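Local coordinates for protein hydrolase (Thermus thermophilus, PDB 1UFO) that probably hydrolyses a still unidentified substrate, as a member of the alpha/beta hydrolase fold enzymes, at residues P106-H120 / F127-P141. Numbering follows the deposited sequence.
Sequences PLFLAGGSLGAFVAH and FRPRGVLAFIGSGFP
Leu109 and Leu133 carry the centre of a parallel strand pair: Leu109 O accepts from Leu133 N at 2.8 Å, and Leu133 O accepts from Gly111 N. Six backbone hydrogen bonds run from Arg130 N–Leu107 O to Ser113 N–Phe135 O. Strands 107-112 and 132-135 diverge by 5°, and helix 114-124 connects them as a beta-alpha-beta crossover.

Apolar packing divides between the two sheet faces. On the helix side, Ala119 CB meets Val132 CG1 at 3.8 Å and Ala116 CB rests on Ala134 CB, small side chains that let helix segment 114-120 approach strand 132-135 to 7.2 Å between axes. Farther along, the methyls of Leu109 approach Phe127, whose ring edge receives Leu107 CD2. On the other face, Ala110 CB packs against Leu133 CB and the edge of the Phe135 ring.

Two CH-pi contacts are supported by ring geometry. Arg130 CB stands over one face of Phe108, 3.9 Å from the centroid and toward the rim; bends at chi2 and chi3 bring one guanidinium face under Pro106 CB, and NH1 hydrogen-bonds Trp234 O. Gly139 CA lies over the centre of the His120 imidazole, 10° off the normal, while His120 ND1 and NE2 are hydrogen-bonded to Tyr170 OH and His177 NE2. At Phe117, CG anti to the backbone N brings the ring edge to Ser138 O, 3.4 Å from CD1.

One water donates to Ser113 O and accepts from Ser138 N, and Ser138 OG receives Phe140 N in an ST turn. Ser113, with phi 60°, is consistent with the nucleophile elbow of alpha/beta hydrolases, in the GxSxG pattern Gly111, Ser113, Gly115; Ser113 OG is hydrogen-bonded to His217 NE2. The chemistry implies that strand pairing and helix packing hold a probable nucleophile at the C-terminal end of strand 107-112.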
ATOM      1  N   PRO A 106      -0.337 -22.716  -1.032  1.00 14.54           N
ATOM      2  CA  PRO A 106      -0.845 -21.718  -0.067  1.00 12.66           C
ATOM      3  C   PRO A 106      -2.022 -21.005  -0.731  1.00 12.23           C
ATOM      4  O   PRO A 106      -1.925 -20.641  -1.913  1.00 11.38           O
ATOM      5  CB  PRO A 106       0.306 -20.768   0.061  1.00 14.06           C
ATOM      6  CG  PRO A 106       1.521 -21.613  -0.147  1.00 16.25           C
ATOM      7  CD  PRO A 106       1.114 -22.546  -1.274  1.00 14.07           C
ATOM      8  N   LEU A 107      -3.079 -20.750   0.066  1.00 11.88           N
ATOM      9  CA  LEU A 107      -4.264 -20.125  -0.511  1.00 11.55           C
ATOM     10  C   LEU A 107      -4.505 -18.751   0.084  1.00 11.60           C
ATOM     11  O   LEU A 107      -4.437 -18.563   1.335  1.00 13.58           O
ATOM     12  CB  LEU A 107      -5.518 -20.999  -0.314  1.00 14.70           C
ATOM     13  CG  LEU A 107      -6.777 -20.422  -1.069  1.00 12.95           C
ATOM     14  CD1 LEU A 107      -7.679 -21.444  -1.718  1.00 16.86           C
ATOM     15  CD2 LEU A 107      -7.531 -19.613   0.033  1.00 16.30           C
ATOM     16  N   PHE A 108      -4.780 -17.816  -0.820  1.00  9.35           N
ATOM     17  CA  PHE A 108      -5.104 -16.433  -0.450  1.00  9.22           C
ATOM     18  C   PHE A 108      -6.470 -16.108  -0.975  1.00  9.92           C
ATOM     19  O   PHE A 108      -6.963 -16.765  -1.905  1.00  9.33           O
ATOM     20  CB  PHE A 108      -4.123 -15.474  -1.111  1.00  8.56           C
ATOM     21  CG  PHE A 108      -2.738 -15.646  -0.657  1.00  9.08           C
ATOM     22  CD1 PHE A 108      -1.866 -16.530  -1.285  1.00 12.20           C
ATOM     23  CD2 PHE A 108      -2.292 -14.895   0.409  1.00 10.60           C
ATOM     24  CE1 PHE A 108      -0.519 -16.660  -0.830  1.00 14.28           C
ATOM     25  CE2 PHE A 108      -0.955 -14.989   0.886  1.00 12.07           C
ATOM     26  CZ  PHE A 108      -0.060 -15.862   0.278  1.00 13.74           C
ATOM     27  N   LEU A 109      -7.120 -15.125  -0.354  1.00  7.50           N
ATOM     28  CA  LEU A 109      -8.432 -14.677  -0.881  1.00  9.41           C
ATOM     29  C   LEU A 109      -8.340 -13.210  -1.367  1.00  9.29           C
ATOM     30  O   LEU A 109      -7.582 -12.407  -0.775  1.00 10.30           O
ATOM     31  CB  LEU A 109      -9.481 -14.656   0.213  1.00 12.45           C
ATOM     32  CG  LEU A 109      -9.814 -15.908   0.941  1.00 13.74           C
ATOM     33  CD1 LEU A 109     -10.959 -15.513   2.009  1.00 15.05           C
ATOM     34  CD2 LEU A 109     -10.395 -16.955  -0.061  1.00 17.44           C
ATOM     35  N   ALA A 110      -9.119 -12.871  -2.391  1.00  7.94           N
ATOM     36  CA  ALA A 110      -9.251 -11.458  -2.809  1.00  8.59           C
ATOM     37  C   ALA A 110     -10.730 -11.262  -2.993  1.00 11.06           C
ATOM     38  O   ALA A 110     -11.409 -12.152  -3.494  1.00 12.58           O
ATOM     39  CB  ALA A 110      -8.503 -11.181  -4.075  1.00  8.99           C
ATOM     40  N   GLY A 111     -11.279 -10.139  -2.499  1.00  8.32           N
ATOM     41  CA  GLY A 111     -12.692  -9.893  -2.754  1.00  9.39           C
ATOM     42  C   GLY A 111     -12.833  -8.438  -3.194  1.00 10.58           C
ATOM     43  O   GLY A 111     -12.085  -7.597  -2.676  1.00 10.33           O
ATOM     44  N   GLY A 112     -13.771  -8.140  -4.104  1.00  9.00           N
ATOM     45  CA  GLY A 112     -14.028  -6.754  -4.512  1.00 10.25           C
ATOM     46  C   GLY A 112     -15.436  -6.349  -4.133  1.00 11.47           C
ATOM     47  O   GLY A 112     -16.382  -7.045  -4.455  1.00 11.81           O
ATOM     48  N   SER A 113     -15.560  -5.278  -3.340  1.00 11.21           N
ATOM     49  CA  SER A 113     -16.874  -4.741  -2.918  1.00 10.82           C
ATOM     50  C   SER A 113     -17.636  -5.843  -2.141  1.00 10.51           C
ATOM     51  O   SER A 113     -17.212  -6.244  -1.051  1.00 11.10           O
ATOM     52  CB  SER A 113     -17.584  -4.192  -4.187  1.00 12.17           C
ATOM     53  OG  SER A 113     -18.679  -3.381  -3.832  1.00 14.47           O
ATOM     54  N   LEU A 114     -18.792  -6.355  -2.611  1.00  9.48           N
ATOM     55  CA  LEU A 114     -19.514  -7.354  -1.839  1.00  9.54           C
ATOM     56  C   LEU A 114     -18.592  -8.543  -1.613  1.00  9.33           C
ATOM     57  O   LEU A 114     -18.668  -9.183  -0.571  1.00 10.24           O
ATOM     58  CB  LEU A 114     -20.790  -7.757  -2.583  1.00 10.09           C
ATOM     59  CG  LEU A 114     -21.683  -8.660  -1.742  1.00  9.25           C
ATOM     60  CD1 LEU A 114     -22.292  -7.931  -0.545  1.00 13.64           C
ATOM     61  CD2 LEU A 114     -22.767  -9.252  -2.666  1.00 12.92           C
ATOM     62  N   GLY A 115     -17.720  -8.842  -2.554  1.00  8.19           N
ATOM     63  CA  GLY A 115     -16.776  -9.958  -2.364  1.00  9.35           C
ATOM     64  C   GLY A 115     -15.785  -9.710  -1.199  1.00  9.00           C
ATOM     65  O   GLY A 115     -15.370 -10.664  -0.553  1.00  9.50           O
ATOM     66  N   ALA A 116     -15.481  -8.425  -0.922  1.00  8.73           N
ATOM     67  CA  ALA A 116     -14.597  -8.096   0.200  1.00  8.65           C
ATOM     68  C   ALA A 116     -15.368  -8.372   1.496  1.00  8.20           C
ATOM     69  O   ALA A 116     -14.797  -8.872   2.501  1.00  8.66           O
ATOM     70  CB  ALA A 116     -14.193  -6.622   0.122  1.00  8.10           C
ATOM     71  N   PHE A 117     -16.685  -8.072   1.490  1.00  7.61           N
ATOM     72  CA  PHE A 117     -17.478  -8.343   2.687  1.00  7.92           C
ATOM     73  C   PHE A 117     -17.569  -9.853   2.908  1.00  9.75           C
ATOM     74  O   PHE A 117     -17.527 -10.309   4.046  1.00  9.24           O
ATOM     75  CB  PHE A 117     -18.906  -7.743   2.502  1.00  8.54           C
ATOM     76  CG  PHE A 117     -19.769  -7.965   3.705  1.00  8.95           C
ATOM     77  CD1 PHE A 117     -19.570  -7.205   4.865  1.00  9.81           C
ATOM     78  CD2 PHE A 117     -20.792  -8.936   3.678  1.00 10.28           C
ATOM     79  CE1 PHE A 117     -20.359  -7.401   5.989  1.00 10.85           C
ATOM     80  CE2 PHE A 117     -21.612  -9.120   4.789  1.00 10.19           C
ATOM     81  CZ  PHE A 117     -21.386  -8.353   5.958  1.00 11.49           C
ATOM     82  N   VAL A 118     -17.710 -10.615   1.806  1.00  8.38           N
ATOM     83  CA  VAL A 118     -17.745 -12.077   1.924  1.00  8.54           C
ATOM     84  C   VAL A 118     -16.428 -12.571   2.517  1.00  9.10           C
ATOM     85  O   VAL A 118     -16.433 -13.498   3.308  1.00  8.40           O
ATOM     86  CB  VAL A 118     -18.010 -12.707   0.546  1.00  8.97           C
ATOM     87  CG1 VAL A 118     -17.897 -14.314   0.635  1.00  8.63           C
ATOM     88  CG2 VAL A 118     -19.425 -12.345   0.142  1.00  8.93           C
ATOM     89  N   ALA A 119     -15.289 -12.013   2.082  1.00  8.36           N
ATOM     90  CA  ALA A 119     -13.986 -12.398   2.675  1.00  9.16           C
ATOM     91  C   ALA A 119     -14.051 -12.184   4.205  1.00  9.12           C
ATOM     92  O   ALA A 119     -13.540 -13.029   4.986  1.00 10.47           O
ATOM     93  CB  ALA A 119     -12.852 -11.546   2.001  1.00 10.95           C
ATOM     94  N   HIS A 120     -14.623 -11.062   4.639  1.00  8.33           N
ATOM     95  CA  HIS A 120     -14.785 -10.815   6.074  1.00  8.17           C
ATOM     96  C   HIS A 120     -15.677 -11.870   6.749  1.00  9.83           C
ATOM     97  O   HIS A 120     -15.321 -12.371   7.829  1.00  9.70           O
ATOM     98  CB  HIS A 120     -15.336  -9.409   6.257  1.00  9.46           C
ATOM     99  CG  HIS A 120     -14.262  -8.378   6.297  1.00  9.49           C
ATOM    100  ND1 HIS A 120     -13.534  -8.092   7.438  1.00  9.30           N
ATOM    101  CD2 HIS A 120     -13.810  -7.520   5.332  1.00 11.23           C
ATOM    102  CE1 HIS A 120     -12.699  -7.099   7.173  1.00 10.40           C
ATOM    103  NE2 HIS A 120     -12.839  -6.732   5.903  1.00  8.59           N
ATOM    104  N   PHE A 127     -12.339 -19.191   8.810  1.00 13.65           N
ATOM    105  CA  PHE A 127     -11.597 -19.701   7.630  1.00 14.43           C
ATOM    106  C   PHE A 127     -10.202 -19.019   7.717  1.00 14.86           C
ATOM    107  O   PHE A 127     -10.124 -17.815   7.968  1.00 13.75           O
ATOM    108  CB  PHE A 127     -12.335 -19.326   6.333  1.00 16.05           C
ATOM    109  CG  PHE A 127     -11.621 -19.799   5.128  1.00 18.73           C
ATOM    110  CD1 PHE A 127     -11.418 -21.178   4.942  1.00 22.06           C
ATOM    111  CD2 PHE A 127     -11.110 -18.920   4.243  1.00 20.41           C
ATOM    112  CE1 PHE A 127     -10.686 -21.662   3.856  1.00 23.26           C
ATOM    113  CE2 PHE A 127     -10.367 -19.419   3.126  1.00 20.56           C
ATOM    114  CZ  PHE A 127     -10.173 -20.795   2.972  1.00 23.04           C
ATOM    115  N   ARG A 128      -9.112 -19.790   7.510  1.00 14.11           N
ATOM    116  CA  ARG A 128      -7.778 -19.278   7.723  1.00 14.54           C
ATOM    117  C   ARG A 128      -6.842 -19.368   6.511  1.00 14.34           C
ATOM    118  O   ARG A 128      -5.952 -20.259   6.459  1.00 17.91           O
ATOM    119  CB  ARG A 128      -7.156 -20.003   8.920  1.00 15.58           C
ATOM    120  CG  ARG A 128      -7.900 -19.789  10.236  1.00 15.65           C
ATOM    121  CD  ARG A 128      -7.638 -18.399  10.854  1.00 14.71           C
ATOM    122  NE  ARG A 128      -8.473 -18.103  12.016  1.00 17.76           N
ATOM    123  CZ  ARG A 128      -8.289 -18.536  13.261  1.00 18.23           C
ATOM    124  NH1 ARG A 128      -9.185 -18.195  14.199  1.00 18.78           N
ATOM    125  NH2 ARG A 128      -7.200 -19.263  13.593  1.00 19.08           N
ATOM    126  N   PRO A 129      -7.033 -18.492   5.511  1.00 13.26           N
ATOM    127  CA  PRO A 129      -6.173 -18.474   4.322  1.00 13.53           C
ATOM    128  C   PRO A 129      -4.841 -17.819   4.768  1.00 12.46           C
ATOM    129  O   PRO A 129      -4.704 -17.331   5.902  1.00 11.45           O
ATOM    130  CB  PRO A 129      -6.920 -17.613   3.327  1.00 13.77           C
ATOM    131  CG  PRO A 129      -7.633 -16.567   4.251  1.00 12.97           C
ATOM    132  CD  PRO A 129      -8.003 -17.366   5.520  1.00 11.73           C
ATOM    133  N   ARG A 130      -3.871 -17.785   3.866  1.00 10.35           N
ATOM    134  CA  ARG A 130      -2.588 -17.205   4.174  1.00 11.03           C
ATOM    135  C   ARG A 130      -2.633 -15.675   4.170  1.00 10.98           C
ATOM    136  O   ARG A 130      -1.710 -15.051   4.683  1.00 11.88           O
ATOM    137  CB  ARG A 130      -1.539 -17.708   3.168  1.00 14.41           C
ATOM    138  CG  ARG A 130      -1.178 -19.159   3.523  1.00 20.44           C
ATOM    139  CD  ARG A 130      -0.155 -19.158   4.752  1.00 23.80           C
ATOM    140  NE  ARG A 130       1.089 -18.513   4.331  1.00 25.21           N
ATOM    141  CZ  ARG A 130       2.101 -19.147   3.730  1.00 26.92           C
ATOM    142  NH1 ARG A 130       3.192 -18.449   3.372  1.00 26.24           N
ATOM    143  NH2 ARG A 130       2.044 -20.479   3.519  1.00 22.67           N
ATOM    144  N   GLY A 131      -3.646 -15.079   3.515  1.00 10.75           N
ATOM    145  CA  GLY A 131      -3.717 -13.615   3.494  1.00  9.83           C
ATOM    146  C   GLY A 131      -4.945 -13.260   2.698  1.00 10.23           C
ATOM    147  O   GLY A 131      -5.480 -14.090   1.945  1.00  9.97           O
ATOM    148  N   VAL A 132      -5.431 -12.033   2.892  1.00  7.64           N
ATOM    149  CA  VAL A 132      -6.667 -11.615   2.204  1.00  7.57           C
ATOM    150  C   VAL A 132      -6.509 -10.203   1.677  1.00  8.18           C
ATOM    151  O   VAL A 132      -5.950  -9.347   2.405  1.00  8.45           O
ATOM    152  CB  VAL A 132      -7.824 -11.554   3.261  1.00  8.63           C
ATOM    153  CG1 VAL A 132      -9.108 -10.980   2.610  1.00 10.56           C
ATOM    154  CG2 VAL A 132      -8.152 -13.004   3.771  1.00 10.83           C
ATOM    155  N   LEU A 133      -6.963  -9.984   0.419  1.00  7.61           N
ATOM    156  CA  LEU A 133      -7.015  -8.623  -0.152  1.00  7.07           C
ATOM    157  C   LEU A 133      -8.496  -8.245  -0.189  1.00  8.43           C
ATOM    158  O   LEU A 133      -9.329  -8.946  -0.744  1.00  8.17           O
ATOM    159  CB  LEU A 133      -6.484  -8.584  -1.608  1.00  7.22           C
ATOM    160  CG  LEU A 133      -5.060  -9.147  -1.752  1.00  6.88           C
ATOM    161  CD1 LEU A 133      -4.690  -9.033  -3.253  1.00  8.71           C
ATOM    162  CD2 LEU A 133      -4.045  -8.277  -0.973  1.00  8.61           C
ATOM    163  N   ALA A 134      -8.843  -7.108   0.438  1.00  6.78           N
ATOM    164  CA  ALA A 134     -10.215  -6.625   0.445  1.00  6.67           C
ATOM    165  C   ALA A 134     -10.184  -5.309  -0.337  1.00  7.04           C
ATOM    166  O   ALA A 134      -9.758  -4.254   0.154  1.00  8.01           O
ATOM    167  CB  ALA A 134     -10.667  -6.383   1.938  1.00  6.72           C
ATOM    168  N   PHE A 135     -10.650  -5.406  -1.603  1.00  7.30           N
ATOM    169  CA  PHE A 135     -10.649  -4.255  -2.461  1.00  7.27           C
ATOM    170  C   PHE A 135     -12.002  -3.537  -2.400  1.00  8.07           C
ATOM    171  O   PHE A 135     -13.031  -4.182  -2.382  1.00  9.66           O
ATOM    172  CB  PHE A 135     -10.495  -4.679  -3.910  1.00  7.59           C
ATOM    173  CG  PHE A 135      -9.166  -5.243  -4.256  1.00  7.21           C
ATOM    174  CD1 PHE A 135      -8.950  -6.639  -4.257  1.00  7.17           C
ATOM    175  CD2 PHE A 135      -8.106  -4.396  -4.685  1.00  8.17           C
ATOM    176  CE1 PHE A 135      -7.737  -7.171  -4.676  1.00  6.09           C
ATOM    177  CE2 PHE A 135      -6.901  -4.920  -5.101  1.00  6.73           C
ATOM    178  CZ  PHE A 135      -6.689  -6.327  -5.108  1.00  6.12           C
ATOM    179  N   ILE A 136     -11.937  -2.209  -2.328  1.00  7.62           N
ATOM    180  CA  ILE A 136     -13.123  -1.326  -2.375  1.00  8.48           C
ATOM    181  C   ILE A 136     -14.330  -1.817  -1.569  1.00  9.27           C
ATOM    182  O   ILE A 136     -15.468  -1.808  -2.020  1.00  8.91           O
ATOM    183  CB  ILE A 136     -13.503  -1.009  -3.893  1.00  7.41           C
ATOM    184  CG1 ILE A 136     -14.053  -2.258  -4.632  1.00  8.63           C
ATOM    185  CG2 ILE A 136     -12.223  -0.415  -4.587  1.00  9.50           C
ATOM    186  CD1 ILE A 136     -14.421  -1.814  -6.147  1.00  7.88           C
ATOM    187  N   GLY A 137     -14.043  -2.182  -0.331  1.00  8.29           N
ATOM    188  CA  GLY A 137     -15.070  -2.770   0.502  1.00  9.95           C
ATOM    189  C   GLY A 137     -14.959  -2.497   1.976  1.00 10.75           C
ATOM    190  O   GLY A 137     -14.215  -1.616   2.411  1.00 10.22           O
ATOM    191  N   SER A 138     -15.678  -3.322   2.736  1.00 10.24           N
ATOM    192  CA  SER A 138     -15.807  -3.115   4.170  1.00 10.52           C
ATOM    193  C   SER A 138     -16.250  -4.385   4.874  1.00 10.33           C
ATOM    194  O   SER A 138     -16.800  -5.313   4.220  1.00 10.07           O
ATOM    195  CB  SER A 138     -16.861  -2.016   4.353  1.00 11.69           C
ATOM    196  OG  SER A 138     -17.263  -1.883   5.720  1.00 11.66           O
ATOM    197  N   GLY A 139     -15.952  -4.435   6.169  1.00  9.64           N
ATOM    198  CA  GLY A 139     -16.326  -5.540   7.048  1.00 10.34           C
ATOM    199  C   GLY A 139     -17.682  -5.346   7.749  1.00 10.03           C
ATOM    200  O   GLY A 139     -18.057  -6.159   8.583  1.00 10.78           O
ATOM    201  N   PHE A 140     -18.355  -4.261   7.429  1.00 10.96           N
ATOM    202  CA  PHE A 140     -19.670  -3.989   7.904  1.00 11.16           C
ATOM    203  C   PHE A 140     -20.583  -3.936   6.715  1.00 10.90           C
ATOM    204  O   PHE A 140     -20.199  -3.489   5.635  1.00 11.48           O
ATOM    205  CB  PHE A 140     -19.775  -2.616   8.590  1.00 11.65           C
ATOM    206  CG  PHE A 140     -19.082  -2.550   9.923  1.00 12.35           C
ATOM    207  CD1 PHE A 140     -17.695  -2.316  10.038  1.00 11.59           C
ATOM    208  CD2 PHE A 140     -19.819  -2.767  11.075  1.00 13.78           C
ATOM    209  CE1 PHE A 140     -17.082  -2.320  11.319  1.00 13.55           C
ATOM    210  CE2 PHE A 140     -19.222  -2.767  12.333  1.00 14.59           C
ATOM    211  CZ  PHE A 140     -17.869  -2.552  12.476  1.00 14.33           C
ATOM    212  N   PRO A 141     -21.857  -4.362   6.904  1.00 13.22           N
ATOM    213  CA  PRO A 141     -22.826  -4.303   5.808  1.00 14.55           C
ATOM    214  C   PRO A 141     -23.199  -2.842   5.597  1.00 15.31           C
ATOM    215  O   PRO A 141     -22.961  -2.011   6.462  1.00 16.45           O
ATOM    216  CB  PRO A 141     -24.013  -5.119   6.297  1.00 15.29           C
ATOM    217  CG  PRO A 141     -23.977  -4.876   7.794  1.00 14.70           C
ATOM    218  CD  PRO A 141     -22.445  -4.924   8.134  1.00 14.13           C
TER
HETATM  219  O   HOH W   1     -17.832  -4.403   1.043  1.00 13.11           O